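Local structure of cytokinin riboside 5'-monophosphate phosphoribohydrolase (Corynebacterium glutamicum, 5WQ3) at residues V50-S55 / F149-A154; P68-V73 / D100-T105; L129-P134 / F153-M158; N193-L198 / K240-A245. The protein is a LOG-type protein of the SLOG clan, with a Rossmann-like fold whose helices pack around a central parallel sheet. All coordinates share one frame; numbering follows the deposited sequence.

Contact 1 (V50-S55 / F149-A154)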
loop_
_atom_site.group_PDB
_atom_site.type_symbol
_atom_site.label_atom_id
_atom_site.label_comp_id
_atom_site.label_asym_id
_atom_site.label_seq_id
_atom_site.Cartn_x
_atom_site.Cartn_y
_atom_site.Cartn_z
ATOM N N VAL C 50 -58.485 -5.271 -8.272
ATOM C CA VAL C 50 -59.940 -4.999 -8.145
ATOM C C VAL C 50 -60.321 -4.687 -6.679
ATOM O O VAL C 50 -61.072 -3.726 -6.393
ATOM C CB VAL C 50 -60.702 -6.189 -8.779
ATOM C CG1 VAL C 50 -62.089 -6.332 -8.263
ATOM C CG2 VAL C 50 -60.664 -6.031 -10.329
ATOM N N LEU C 51 -59.781 -5.463 -5.732
ATOM C CA LEU C 51 -60.004 -5.160 -4.311
ATOM C C LEU C 51 -59.457 -3.781 -3.936
ATOM O O LEU C 51 -60.097 -3.005 -3.207
ATOM C CB LEU C 51 -59.415 -6.243 -3.440
ATOM C CG LEU C 51 -60.077 -7.632 -3.550
ATOM C CD1 LEU C 51 -59.387 -8.636 -2.652
ATOM C CD2 LEU C 51 -61.534 -7.531 -3.148
ATOM N N ARG C 52 -58.263 -3.471 -4.415
ATOM C CA ARG C 52 -57.638 -2.190 -4.124
ATOM C C ARG C 52 -58.452 -1.055 -4.713
ATOM O O ARG C 52 -58.696 -0.036 -4.051
ATOM C CB ARG C 52 -56.259 -2.096 -4.700
ATOM C CG ARG C 52 -55.224 -2.827 -3.950
ATOM C CD ARG C 52 -53.860 -2.327 -4.365
ATOM N NE ARG C 52 -53.562 -0.970 -3.927
ATOM C CZ ARG C 52 -52.327 -0.429 -4.014
ATOM N NH1 ARG C 52 -52.074 0.794 -3.572
ATOM N NH2 ARG C 52 -51.312 -1.145 -4.512
ATOM N N ILE C 53 -58.852 -1.227 -5.956
ATOM C CA ILE C 53 -59.783 -0.252 -6.606
ATOM C C ILE C 53 -61.045 -0.010 -5.777
ATOM O O ILE C 53 -61.365 1.111 -5.430
ATOM C CB ILE C 53 -60.086 -0.671 -8.052
ATOM C CG1 ILE C 53 -58.830 -0.516 -8.931
ATOM C CG2 ILE C 53 -61.140 0.218 -8.719
ATOM C CD1 ILE C 53 -58.971 -1.277 -10.227
ATOM N N GLN C 54 -61.702 -1.082 -5.346
ATOM C CA GLN C 54 -62.896 -0.981 -4.562
ATOM C C GLN C 54 -62.610 -0.231 -3.302
ATOM O O GLN C 54 -63.376 0.583 -2.840
ATOM C CB GLN C 54 -63.464 -2.401 -4.208
ATOM C CG GLN C 54 -64.765 -2.254 -3.449
ATOM C CD GLN C 54 -65.496 -3.559 -3.073
ATOM O OE1 GLN C 54 -65.441 -4.002 -1.941
ATOM N NE2 GLN C 54 -66.226 -4.124 -4.018
ATOM N N SER C 55 -61.475 -0.474 -2.745
ATOM C CA SER C 55 -61.053 0.127 -1.472
ATOM C C SER C 55 -60.934 1.631 -1.576
ATOM O O SER C 55 -61.300 2.358 -0.658
ATOM C CB SER C 55 -59.690 -0.496 -1.053
ATOM O OG SER C 55 -59.302 -0.134 0.251
ATOM N N PHE C 149 -54.591 8.789 -3.286
ATOM C CA PHE C 149 -55.132 7.788 -4.195
ATOM C C PHE C 149 -54.006 7.239 -5.039
ATOM O O PHE C 149 -53.161 7.968 -5.558
ATOM C CB PHE C 149 -56.182 8.390 -5.161
ATOM C CG PHE C 149 -57.438 8.855 -4.486
ATOM C CD1 PHE C 149 -57.504 10.086 -3.911
ATOM C CD2 PHE C 149 -58.534 8.011 -4.364
ATOM C CE1 PHE C 149 -58.654 10.491 -3.241
ATOM C CE2 PHE C 149 -59.700 8.408 -3.746
ATOM C CZ PHE C 149 -59.768 9.651 -3.167
ATOM N N ARG C 150 -53.977 5.937 -5.126
ATOM C CA ARG C 150 -53.180 5.240 -6.102
ATOM C C ARG C 150 -53.725 5.341 -7.561
ATOM O O ARG C 150 -52.965 5.346 -8.506
ATOM C CB ARG C 150 -53.099 3.763 -5.612
ATOM C CG ARG C 150 -52.925 2.720 -6.690
ATOM C CD ARG C 150 -51.522 2.788 -7.166
ATOM N NE ARG C 150 -51.069 1.592 -7.849
ATOM C CZ ARG C 150 -49.779 1.343 -8.034
ATOM N NH1 ARG C 150 -48.884 2.213 -7.559
ATOM N NH2 ARG C 150 -49.381 0.245 -8.674
ATOM N N TYR C 151 -55.046 5.335 -7.738
ATOM C CA TYR C 151 -55.655 5.177 -9.028
ATOM C C TYR C 151 -56.171 6.524 -9.500
ATOM O O TYR C 151 -57.099 7.086 -8.919
ATOM C CB TYR C 151 -56.789 4.172 -8.906
ATOM C CG TYR C 151 -56.226 2.800 -8.604
ATOM C CD1 TYR C 151 -55.517 2.069 -9.577
ATOM C CD2 TYR C 151 -56.383 2.236 -7.360
ATOM C CE1 TYR C 151 -55.019 0.797 -9.297
ATOM C CE2 TYR C 151 -55.838 0.987 -7.074
ATOM C CZ TYR C 151 -55.177 0.278 -8.039
ATOM O OH TYR C 151 -54.671 -0.971 -7.695
ATOM N N PHE C 152 -55.561 7.048 -10.555
ATOM C CA PHE C 152 -55.950 8.314 -11.190
ATOM C C PHE C 152 -57.458 8.383 -11.424
ATOM O O PHE C 152 -58.105 9.380 -11.147
ATOM C CB PHE C 152 -55.170 8.377 -12.505
ATOM C CG PHE C 152 -54.866 9.733 -12.989
ATOM C CD1 PHE C 152 -53.893 10.504 -12.367
ATOM C CD2 PHE C 152 -55.507 10.239 -14.134
ATOM C CE1 PHE C 152 -53.608 11.794 -12.823
ATOM C CE2 PHE C 152 -55.205 11.517 -14.617
ATOM C CZ PHE C 152 -54.264 12.295 -13.957
ATOM N N PHE C 153 -58.056 7.277 -11.838
ATOM C CA PHE C 153 -59.466 7.275 -12.184
ATOM C C PHE C 153 -60.390 7.388 -10.992
ATOM O O PHE C 153 -61.439 7.994 -11.106
ATOM C CB PHE C 153 -59.868 6.092 -13.075
ATOM C CG PHE C 153 -59.443 4.755 -12.558
ATOM C CD1 PHE C 153 -58.167 4.254 -12.862
ATOM C CD2 PHE C 153 -60.276 4.002 -11.760
ATOM C CE1 PHE C 153 -57.766 3.022 -12.399
ATOM C CE2 PHE C 153 -59.876 2.778 -11.272
ATOM C CZ PHE C 153 -58.625 2.276 -11.601
ATOM N N ALA C 154 -60.000 6.832 -9.845
ATOM C CA ALA C 154 -60.752 7.078 -8.638
ATOM C C ALA C 154 -60.677 8.495 -8.164
ATOM O O ALA C 154 -61.672 9.076 -7.724
ATOM C CB ALA C 154 -60.299 6.189 -7.530
#
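Y151's ring is sandwiched between I53 and R150. I53 CG1 lies 3.8 Å from the ring centroid, only 10° off its normal, in a CH-pi contact; R150 CG, from Y151's own segment, sits over the centre of the opposite face. At the phenol's rim, R52 CB lies 3.6 Å from Y151 OH. The F153 ring carries Y151 CB over one face and takes I53 at its edge, with I53 CD1 3.8 Å from F153 CZ and I53 CG2 equally close to F153 CE2. A branched isoleucine suits this place: its CG1-CD1 arm lies over Y151 at CG1 and reaches the edge of F153 at CD1, while the CG2 methyl meets the same edge. F153 turns CG between its backbone N and carbonyl carbon (chi1 52°), which brings the ring toward I53 of helix 46-64. Beyond the hydroxyl end of Y151, the R52 and R150 guanidinium planes lie 13° apart and R150 CG packs over a face of R52; R52 NH1 also approaches R150 CB at 3.7 Å. Any repulsion between the two arginines is probably eased by E132 and by E223 of the second subunit, both salt-bridged to R150. Y151 is the N-cap residue of helix 152-162, and E56 of helix 46-64 accepts hydrogen bonds from the backbone N of R150 and Y151. Helix 46-64 is thus pinned across the turn linking strand 145-149 to helix 152-162, at the surface of the chain.

Contact 2 (P68-V73 / D100-T105)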
loop_
_atom_site.group_PDB
_atom_site.type_symbol
_atom_site.label_atom_id
_atom_site.label_comp_id
_atom_site.label_asym_id
_atom_site.label_seq_id
_atom_site.Cartn_x
_atom_site.Cartn_y
_atom_site.Cartn_z
ATOM N N PRO C 68 -69.500 19.770 2.487
ATOM C CA PRO C 68 -70.310 20.926 2.161
ATOM C C PRO C 68 -70.082 21.361 0.692
ATOM O O PRO C 68 -69.242 20.822 0.004
ATOM C CB PRO C 68 -69.712 22.008 3.078
ATOM C CG PRO C 68 -68.254 21.626 3.162
ATOM C CD PRO C 68 -68.272 20.128 3.224
ATOM N N LYS C 69 -70.814 22.362 0.238
ATOM C CA LYS C 69 -70.618 22.837 -1.128
ATOM C C LYS C 69 -69.128 23.198 -1.382
ATOM O O LYS C 69 -68.420 23.659 -0.483
ATOM C CB LYS C 69 -71.592 23.970 -1.433
ATOM C CG LYS C 69 -71.179 25.280 -0.793
ATOM C CD LYS C 69 -72.167 26.339 -1.311
ATOM C CE LYS C 69 -72.109 27.570 -0.460
ATOM N NZ LYS C 69 -73.252 28.398 -0.879
ATOM N N ALA C 70 -68.648 22.948 -2.602
ATOM C CA ALA C 70 -67.230 22.927 -2.906
ATOM C C ALA C 70 -66.936 23.250 -4.345
ATOM O O ALA C 70 -67.764 22.954 -5.218
ATOM C CB ALA C 70 -66.630 21.569 -2.529
ATOM N N VAL C 71 -65.762 23.887 -4.550
ATOM C CA VAL C 71 -65.175 24.124 -5.824
ATOM C C VAL C 71 -63.829 23.407 -5.895
ATOM O O VAL C 71 -63.041 23.519 -4.979
ATOM C CB VAL C 71 -64.951 25.633 -6.017
ATOM C CG1 VAL C 71 -64.337 25.900 -7.387
ATOM C CG2 VAL C 71 -66.294 26.323 -5.884
ATOM N N THR C 72 -63.568 22.760 -7.018
ATOM C CA THR C 72 -62.271 22.200 -7.320
ATOM C C THR C 72 -61.453 23.200 -8.118
ATOM O O THR C 72 -61.907 23.745 -9.074
ATOM C CB THR C 72 -62.327 20.864 -8.112
ATOM O OG1 THR C 72 -63.071 19.894 -7.423
ATOM C CG2 THR C 72 -60.950 20.310 -8.318
ATOM N N VAL C 73 -60.233 23.407 -7.687
ATOM C CA VAL C 73 -59.275 24.309 -8.450
ATOM C C VAL C 73 -58.059 23.447 -8.903
ATOM O O VAL C 73 -57.500 22.695 -8.122
ATOM C CB VAL C 73 -58.758 25.482 -7.573
ATOM C CG1 VAL C 73 -57.935 26.489 -8.400
ATOM C CG2 VAL C 73 -59.937 26.171 -6.925
ATOM N N ASP C 100 -68.451 30.966 1.097
ATOM C CA ASP C 100 -68.865 29.745 1.762
ATOM C C ASP C 100 -68.632 28.450 0.967
ATOM O O ASP C 100 -69.370 27.484 1.150
ATOM C CB ASP C 100 -70.311 29.851 2.237
ATOM C CG ASP C 100 -70.547 31.142 3.047
ATOM O OD1 ASP C 100 -69.682 31.453 3.910
ATOM O OD2 ASP C 100 -71.530 31.872 2.741
ATOM N N TYR C 101 -67.598 28.416 0.141
ATOM C CA TYR C 101 -67.208 27.136 -0.561
ATOM C C TYR C 101 -66.015 26.478 0.108
ATOM O O TYR C 101 -65.105 27.124 0.535
ATOM C CB TYR C 101 -66.897 27.382 -2.055
ATOM C CG TYR C 101 -68.141 27.687 -2.855
ATOM C CD1 TYR C 101 -68.932 26.668 -3.337
ATOM C CD2 TYR C 101 -68.503 29.002 -3.145
ATOM C CE1 TYR C 101 -70.047 26.918 -4.091
ATOM C CE2 TYR C 101 -69.614 29.285 -3.858
ATOM C CZ TYR C 101 -70.405 28.257 -4.314
ATOM O OH TYR C 101 -71.499 28.538 -5.061
ATOM N N ALA C 102 -66.049 25.180 0.236
ATOM C CA ALA C 102 -64.801 24.394 0.397
ATOM C C ALA C 102 -63.987 24.458 -0.884
ATOM O O ALA C 102 -64.546 24.608 -1.948
ATOM C CB ALA C 102 -65.123 22.930 0.733
ATOM N N VAL C 103 -62.658 24.384 -0.766
ATOM C CA VAL C 103 -61.765 24.459 -1.884
ATOM C C VAL C 103 -61.028 23.135 -1.922
ATOM O O VAL C 103 -60.384 22.763 -0.919
ATOM C CB VAL C 103 -60.789 25.601 -1.691
ATOM C CG1 VAL C 103 -59.653 25.558 -2.694
ATOM C CG2 VAL C 103 -61.558 26.925 -1.743
ATOM N N VAL C 104 -61.188 22.427 -3.022
ATOM C CA VAL C 104 -60.628 21.111 -3.261
ATOM C C VAL C 104 -59.570 21.203 -4.350
ATOM O O VAL C 104 -59.837 21.797 -5.431
ATOM C CB VAL C 104 -61.701 20.164 -3.773
ATOM C CG1 VAL C 104 -61.187 18.732 -3.938
ATOM C CG2 VAL C 104 -62.875 20.193 -2.836
ATOM N N THR C 105 -58.389 20.603 -4.082
ATOM C CA THR C 105 -57.322 20.539 -5.100
ATOM C C THR C 105 -56.764 19.144 -5.212
ATOM O O THR C 105 -57.019 18.315 -4.363
ATOM C CB THR C 105 -56.138 21.398 -4.729
ATOM O OG1 THR C 105 -55.549 20.901 -3.500
ATOM C CG2 THR C 105 -56.540 22.804 -4.587
HETATM O O HOH W 1 -73.509 29.474 -3.590
HETATM O O HOH W 2 -69.025 24.869 2.021
#
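K69 crosses the Y101 ring obliquely, just ahead of the paired strands. From CB, chi1 of 76° sets CG between the backbone N and the carbonyl carbon, and the chain then extends over the ring: CG is 3.7 Å from Y101 CD1 and CD 3.5 Å from Y101 CE1. CE stands over one face in a CH-pi contact, 4.2 Å from the centroid, and also passes D100 O at 3.2 Å. NZ ends in a cation-pi contact above the same ring and donates to a water 2.9 Å away, which also bonds Y101 OH. Lysine suits this exposed place before the strand: its methylenes pack on the ring while the ammonium reaches water. V71 CG2 also packs against the ring, off its centre, while H246 ND1 is hydrogen-bonded to the hydroxyl. Beyond K69 the backbones pair in parallel: A102 N donates to K69 O (2.9 Å), V71 N to A102 O (3.0 Å), V104 N to V71 O and V73 N to V104 O. A70 CB and A102 CB meet side by side on the face that also carries T72 and V104. The pair belongs to the beta-alpha-beta unit of strand 70-74, helix 84-98 and strand 102-105; helices 84-98 and 113-121 cover V73 and V103, and strands 166-168 and 126-131 flank the pair in the sheet.

Contact 3 (L129-P134 / F153-M158). With EDO (1,2-ethanediol), chain L.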
loop_
_atom_site.group_PDB
_atom_site.type_symbol
_atom_site.label_atom_id
_atom_site.label_comp_id
_atom_site.label_asym_id
_atom_site.label_seq_id
_atom_site.Cartn_x
_atom_site.Cartn_y
_atom_site.Cartn_z
ATOM N N LEU C 129 -56.808 15.992 -2.609
ATOM C CA LEU C 129 -57.009 14.595 -3.023
ATOM C C LEU C 129 -55.818 14.296 -3.876
ATOM O O LEU C 129 -55.780 14.653 -5.045
ATOM C CB LEU C 129 -58.294 14.398 -3.784
ATOM C CG LEU C 129 -59.597 15.025 -3.237
ATOM C CD1 LEU C 129 -60.772 14.659 -4.126
ATOM C CD2 LEU C 129 -59.919 14.622 -1.809
ATOM N N GLY C 130 -54.794 13.716 -3.239
ATOM C CA GLY C 130 -53.550 13.474 -3.912
ATOM C C GLY C 130 -53.516 12.234 -4.765
ATOM O O GLY C 130 -54.296 11.272 -4.572
ATOM N N ILE C 131 -52.540 12.217 -5.654
ATOM C CA ILE C 131 -52.219 11.057 -6.437
ATOM C C ILE C 131 -50.833 10.568 -6.026
ATOM O O ILE C 131 -49.919 11.349 -5.923
ATOM C CB ILE C 131 -52.284 11.416 -7.915
ATOM C CG1 ILE C 131 -52.097 10.202 -8.771
ATOM C CG2 ILE C 131 -51.233 12.435 -8.236
ATOM C CD1 ILE C 131 -53.287 9.301 -8.748
ATOM N N GLU C 132 -50.700 9.291 -5.733
ATOM C CA GLU C 132 -49.438 8.791 -5.242
ATOM C C GLU C 132 -48.474 8.735 -6.378
ATOM O O GLU C 132 -48.730 8.117 -7.361
ATOM C CB GLU C 132 -49.568 7.482 -4.495
ATOM C CG GLU C 132 -49.408 6.260 -5.318
ATOM C CD GLU C 132 -49.601 4.995 -4.495
ATOM O OE1 GLU C 132 -50.022 5.083 -3.331
ATOM O OE2 GLU C 132 -49.327 3.924 -5.024
ATOM N N LEU C 133 -47.380 9.449 -6.227
ATOM C CA LEU C 133 -46.390 9.485 -7.258
ATOM C C LEU C 133 -44.972 9.341 -6.735
ATOM O O LEU C 133 -44.628 9.823 -5.669
ATOM C CB LEU C 133 -46.485 10.765 -8.048
ATOM C CG LEU C 133 -47.415 10.758 -9.231
ATOM C CD1 LEU C 133 -47.038 11.826 -10.206
ATOM C CD2 LEU C 133 -47.523 9.429 -9.923
ATOM N N PRO C 134 -44.128 8.643 -7.603
ATOM C CA PRO C 134 -42.724 8.615 -7.161
ATOM C C PRO C 134 -42.164 9.967 -6.766
ATOM O O PRO C 134 -42.211 10.919 -7.523
ATOM C CB PRO C 134 -41.970 8.123 -8.391
ATOM C CG PRO C 134 -42.876 8.284 -9.526
ATOM C CD PRO C 134 -44.154 7.864 -8.929
ATOM N N PHE C 153 -58.056 7.277 -11.838
ATOM C CA PHE C 153 -59.466 7.275 -12.184
ATOM C C PHE C 153 -60.390 7.388 -10.992
ATOM O O PHE C 153 -61.439 7.994 -11.106
ATOM C CB PHE C 153 -59.868 6.092 -13.075
ATOM C CG PHE C 153 -59.443 4.755 -12.558
ATOM C CD1 PHE C 153 -58.167 4.254 -12.862
ATOM C CD2 PHE C 153 -60.276 4.002 -11.760
ATOM C CE1 PHE C 153 -57.766 3.022 -12.399
ATOM C CE2 PHE C 153 -59.876 2.778 -11.272
ATOM C CZ PHE C 153 -58.625 2.276 -11.601
ATOM N N ALA C 154 -60.000 6.832 -9.845
ATOM C CA ALA C 154 -60.752 7.078 -8.638
ATOM C C ALA C 154 -60.677 8.495 -8.164
ATOM O O ALA C 154 -61.672 9.076 -7.724
ATOM C CB ALA C 154 -60.299 6.189 -7.530
ATOM N N ARG C 155 -59.480 9.019 -8.141
ATOM C CA ARG C 155 -59.309 10.378 -7.744
ATOM C C ARG C 155 -60.176 11.331 -8.621
ATOM O O ARG C 155 -60.818 12.238 -8.075
ATOM C CB ARG C 155 -57.883 10.736 -7.867
ATOM C CG ARG C 155 -57.588 12.077 -7.357
ATOM C CD ARG C 155 -56.553 12.565 -8.316
ATOM N NE ARG C 155 -55.656 13.459 -7.689
ATOM C CZ ARG C 155 -54.745 14.113 -8.352
ATOM N NH1 ARG C 155 -54.619 13.971 -9.653
ATOM N NH2 ARG C 155 -54.001 14.930 -7.710
ATOM N N LYS C 156 -60.207 11.121 -9.940
ATOM C CA LYS C 156 -60.962 12.021 -10.856
ATOM C C LYS C 156 -62.469 11.934 -10.616
ATOM O O LYS C 156 -63.171 12.925 -10.752
ATOM C CB LYS C 156 -60.658 11.723 -12.335
ATOM C CG LYS C 156 -59.304 12.181 -12.906
ATOM C CD LYS C 156 -59.087 11.470 -14.271
ATOM C CE LYS C 156 -58.437 12.353 -15.340
ATOM N NZ LYS C 156 -58.613 11.809 -16.734
ATOM N N THR C 157 -62.996 10.757 -10.262
ATOM C CA THR C 157 -64.353 10.657 -9.902
ATOM C C THR C 157 -64.703 11.563 -8.691
ATOM O O THR C 157 -65.794 12.134 -8.677
ATOM C CB THR C 157 -64.686 9.181 -9.538
ATOM O OG1 THR C 157 -64.357 8.375 -10.673
ATOM C CG2 THR C 157 -66.102 8.989 -9.290
ATOM N N MET C 158 -63.822 11.640 -7.673
ATOM C CA MET C 158 -64.120 12.349 -6.448
ATOM C C MET C 158 -64.273 13.832 -6.754
ATOM O O MET C 158 -65.129 14.477 -6.161
ATOM C CB MET C 158 -63.025 12.172 -5.429
ATOM C CG MET C 158 -62.698 10.754 -4.950
ATOM S SD MET C 158 -64.117 9.862 -4.464
ATOM C CE MET C 158 -63.553 8.166 -4.733
HETATM C C1 EDO L . -64.158 10.566 -13.647
HETATM O O1 EDO L . -65.382 9.877 -13.508
HETATM C C2 EDO L . -63.784 10.521 -15.103
HETATM O O2 EDO L . -62.587 9.775 -15.227
#
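In this Rossmann-like sheet, strand 126-131 is overlaid by helix 152-162, nearly antiparallel where they meet (160° between strand 129-131 and helix 153-158), and R155 bridges helix to strand by gripping L129. Two nitrogens of the guanidinium converge side-on on one carbonyl: R155 NE donates to L129 O at 2.9 Å and R155 NH2 to the same oxygen at 3.2 Å. The oxygen lies close to the guanidinium plane, and NE comes from above the carbonyl plane while NH2 lies within it. This fork fixes the rotation of the guanidinium. I131 packs on the flat side of the group: its CB sits over the centre of one guanidinium face, 3.7 Å from R155 CZ. Arginine suits a buried place here because it is long enough to span from helix to strand and satisfies a carbonyl with two N-H groups. R155 bends at chi2 (-143°) and chi3, which swings its end across I131. Further along, L129 CD1 touches M158 CB at 3.6 Å, meeting it nearly at right angles. On the helix, T157 OG1 donates to F153 O, and 1,2-ethanediol O1 bonds T157 OG1 weakly. F149 of strand 145-149 packs against L129, R155 and M158, while F57 and F61 of helix 46-64 meet A154, T157 and M158.

Contact 4 (N193-L198 / K240-A245)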
loop_
_atom_site.group_PDB
_atom_site.type_symbol
_atom_site.label_atom_id
_atom_site.label_comp_id
_atom_site.label_asym_id
_atom_site.label_seq_id
_atom_site.Cartn_x
_atom_site.Cartn_y
_atom_site.Cartn_z
ATOM N N ASN C 193 -75.462 22.310 -13.823
ATOM C CA ASN C 193 -75.268 23.506 -13.016
ATOM C C ASN C 193 -73.872 23.495 -12.427
ATOM O O ASN C 193 -73.687 23.633 -11.176
ATOM C CB ASN C 193 -76.294 23.596 -11.895
ATOM C CG ASN C 193 -77.734 23.678 -12.401
ATOM O OD1 ASN C 193 -78.601 22.881 -11.993
ATOM N ND2 ASN C 193 -78.007 24.673 -13.228
ATOM N N PHE C 194 -72.909 23.287 -13.327
ATOM C CA PHE C 194 -71.529 22.984 -12.930
ATOM C C PHE C 194 -70.675 23.989 -13.670
ATOM O O PHE C 194 -70.235 23.699 -14.736
ATOM C CB PHE C 194 -71.167 21.561 -13.312
ATOM C CG PHE C 194 -69.986 20.998 -12.575
ATOM C CD1 PHE C 194 -68.697 21.446 -12.841
ATOM C CD2 PHE C 194 -70.159 19.999 -11.620
ATOM C CE1 PHE C 194 -67.605 20.968 -12.138
ATOM C CE2 PHE C 194 -69.061 19.489 -10.919
ATOM C CZ PHE C 194 -67.768 19.974 -11.184
ATOM N N PRO C 195 -70.493 25.177 -13.115
ATOM C CA PRO C 195 -69.754 26.231 -13.845
ATOM C C PRO C 195 -68.253 25.940 -13.975
ATOM O O PRO C 195 -67.637 25.246 -13.151
ATOM C CB PRO C 195 -70.041 27.490 -13.020
ATOM C CG PRO C 195 -70.385 26.978 -11.672
ATOM C CD PRO C 195 -71.131 25.711 -11.925
ATOM N N ILE C 196 -67.650 26.488 -15.030
ATOM C CA ILE C 196 -66.322 26.149 -15.376
ATOM C C ILE C 196 -65.682 27.474 -15.660
ATOM O O ILE C 196 -66.197 28.244 -16.506
ATOM C CB ILE C 196 -66.249 25.264 -16.638
ATOM C CG1 ILE C 196 -66.968 23.910 -16.420
ATOM C CG2 ILE C 196 -64.772 25.091 -17.028
ATOM C CD1 ILE C 196 -67.150 23.137 -17.696
ATOM N N VAL C 197 -64.607 27.754 -14.952
ATOM C CA VAL C 197 -63.949 29.059 -15.118
ATOM C C VAL C 197 -62.485 28.891 -15.417
ATOM O O VAL C 197 -61.823 28.027 -14.787
ATOM C CB VAL C 197 -64.038 29.917 -13.848
ATOM C CG1 VAL C 197 -63.439 31.307 -14.122
ATOM C CG2 VAL C 197 -65.471 30.027 -13.399
ATOM N N LEU C 198 -61.977 29.668 -16.409
ATOM C CA LEU C 198 -60.535 29.667 -16.688
ATOM C C LEU C 198 -59.974 31.025 -16.254
ATOM O O LEU C 198 -60.515 32.042 -16.643
ATOM C CB LEU C 198 -60.194 29.358 -18.203
ATOM C CG LEU C 198 -60.964 28.197 -18.946
ATOM C CD1 LEU C 198 -60.535 28.055 -20.375
ATOM C CD2 LEU C 198 -60.807 26.837 -18.285
ATOM N N LYS C 240 -68.266 35.255 -8.286
ATOM C CA LYS C 240 -69.629 35.661 -8.633
ATOM C C LYS C 240 -70.279 34.870 -9.757
ATOM O O LYS C 240 -71.465 34.625 -9.690
ATOM C CB LYS C 240 -69.679 37.180 -9.008
ATOM C CG LYS C 240 -71.094 37.729 -9.036
ATOM C CD LYS C 240 -71.150 39.204 -9.526
ATOM C CE LYS C 240 -72.510 39.844 -9.175
ATOM N NZ LYS C 240 -73.616 39.238 -9.951
ATOM N N PHE C 241 -69.529 34.468 -10.787
ATOM C CA PHE C 241 -70.075 33.636 -11.832
ATOM C C PHE C 241 -70.555 32.301 -11.205
ATOM O O PHE C 241 -71.587 31.809 -11.488
ATOM C CB PHE C 241 -68.990 33.385 -12.822
ATOM C CG PHE C 241 -69.410 32.594 -14.016
ATOM C CD1 PHE C 241 -70.028 33.200 -15.100
ATOM C CD2 PHE C 241 -69.120 31.222 -14.071
ATOM C CE1 PHE C 241 -70.376 32.457 -16.235
ATOM C CE2 PHE C 241 -69.440 30.494 -15.170
ATOM C CZ PHE C 241 -70.062 31.099 -16.279
ATOM N N ILE C 242 -69.772 31.782 -10.330
ATOM C CA ILE C 242 -70.095 30.496 -9.628
ATOM C C ILE C 242 -71.301 30.625 -8.707
ATOM O O ILE C 242 -72.286 29.883 -8.824
ATOM C CB ILE C 242 -68.840 30.012 -8.886
ATOM C CG1 ILE C 242 -67.746 29.755 -9.921
ATOM C CG2 ILE C 242 -69.099 28.702 -8.065
ATOM C CD1 ILE C 242 -66.403 29.383 -9.320
ATOM N N VAL C 243 -71.255 31.590 -7.815
ATOM C CA VAL C 243 -72.405 31.911 -6.966
ATOM C C VAL C 243 -73.719 32.064 -7.739
ATOM O O VAL C 243 -74.758 31.447 -7.405
ATOM C CB VAL C 243 -72.137 33.197 -6.146
ATOM C CG1 VAL C 243 -73.437 33.696 -5.510
ATOM C CG2 VAL C 243 -71.038 32.941 -5.141
ATOM N N ASP C 244 -73.664 32.889 -8.793
ATOM C CA ASP C 244 -74.814 33.128 -9.593
ATOM C C ASP C 244 -75.258 31.868 -10.310
ATOM O O ASP C 244 -76.452 31.600 -10.415
ATOM C CB ASP C 244 -74.548 34.226 -10.665
ATOM C CG ASP C 244 -74.521 35.593 -10.066
ATOM O OD1 ASP C 244 -74.788 35.679 -8.831
ATOM O OD2 ASP C 244 -74.163 36.590 -10.776
ATOM N N ALA C 245 -74.316 31.090 -10.817
ATOM C CA ALA C 245 -74.694 29.852 -11.481
ATOM C C ALA C 245 -75.379 28.873 -10.504
ATOM O O ALA C 245 -76.189 28.063 -10.925
ATOM C CB ALA C 245 -73.476 29.189 -12.075
HETATM O O HOH W 3 -76.114 26.786 -13.285
#
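P195 is the bump of this contact, and the helix offers a hollow lined by F241, I242 and A245 to receive it. P195 CB rests 3.7 Å from F241 CE2, while P195 CG points to the floor, the helix backbone at I242 CA, 4.1 Å away. A245 is a low wall, its CB 3.8 Å from P195 CG. Alanine suits that wall because its single methyl lets the rigid proline ring come close, and proline suits the bump because the ring is compact and set by its own closure. With its CG trans to the backbone N (chi1 -177°), F241 sets its ring at the side of the hollow; it meets P195 and V197 obliquely. The second bump is V197 CG2, which wedges between F241 CD2 at 3.9 Å and I242 CG1 at 4.2 Å. Strand 196-199 belongs to the central parallel sheet, and helix 235-246 covers one face of it as in other Rossmann-like folds, strand 196-198 and helix 240-245 running antiparallel (172°). I196 turns away, to the other side of the strand, where helix 173-188 supplies V182 and L183. V167 of strand 166-168 and Y101 also pack against I242. Near the C-terminal end of helix 235-246, N193 ND2 donates to a water (2.8 Å) that in turn donates to A245 O, joining the loop to the last turn, while K240 NZ and D244 OD2 form a salt bridge along the helix.

Overall arrangement
Contacts 1 and 3 are close companions, with centres about 9 Å apart; they share F153 and A154, and F149 N bonds G130 O while F149 O bonds E132 N. Contact 2, whose centre is about 17 Å from that of contact 3, joins it through the sheet: T105 O and L129 N lie 2.9 Å apart, a probable hydrogen bond. On its other flank contact 2 meets contact 4, centres about 12 Å apart, where Y101 OH reaches I242 CG2 at 3.8 Å. Contacts 1 and 4, about 30 Å apart between centres, lie on opposite sides of the chain's centre. The bound 1,2-ethanediol lies beside contacts 1 and 3, about 5 Å from the F153 side chain.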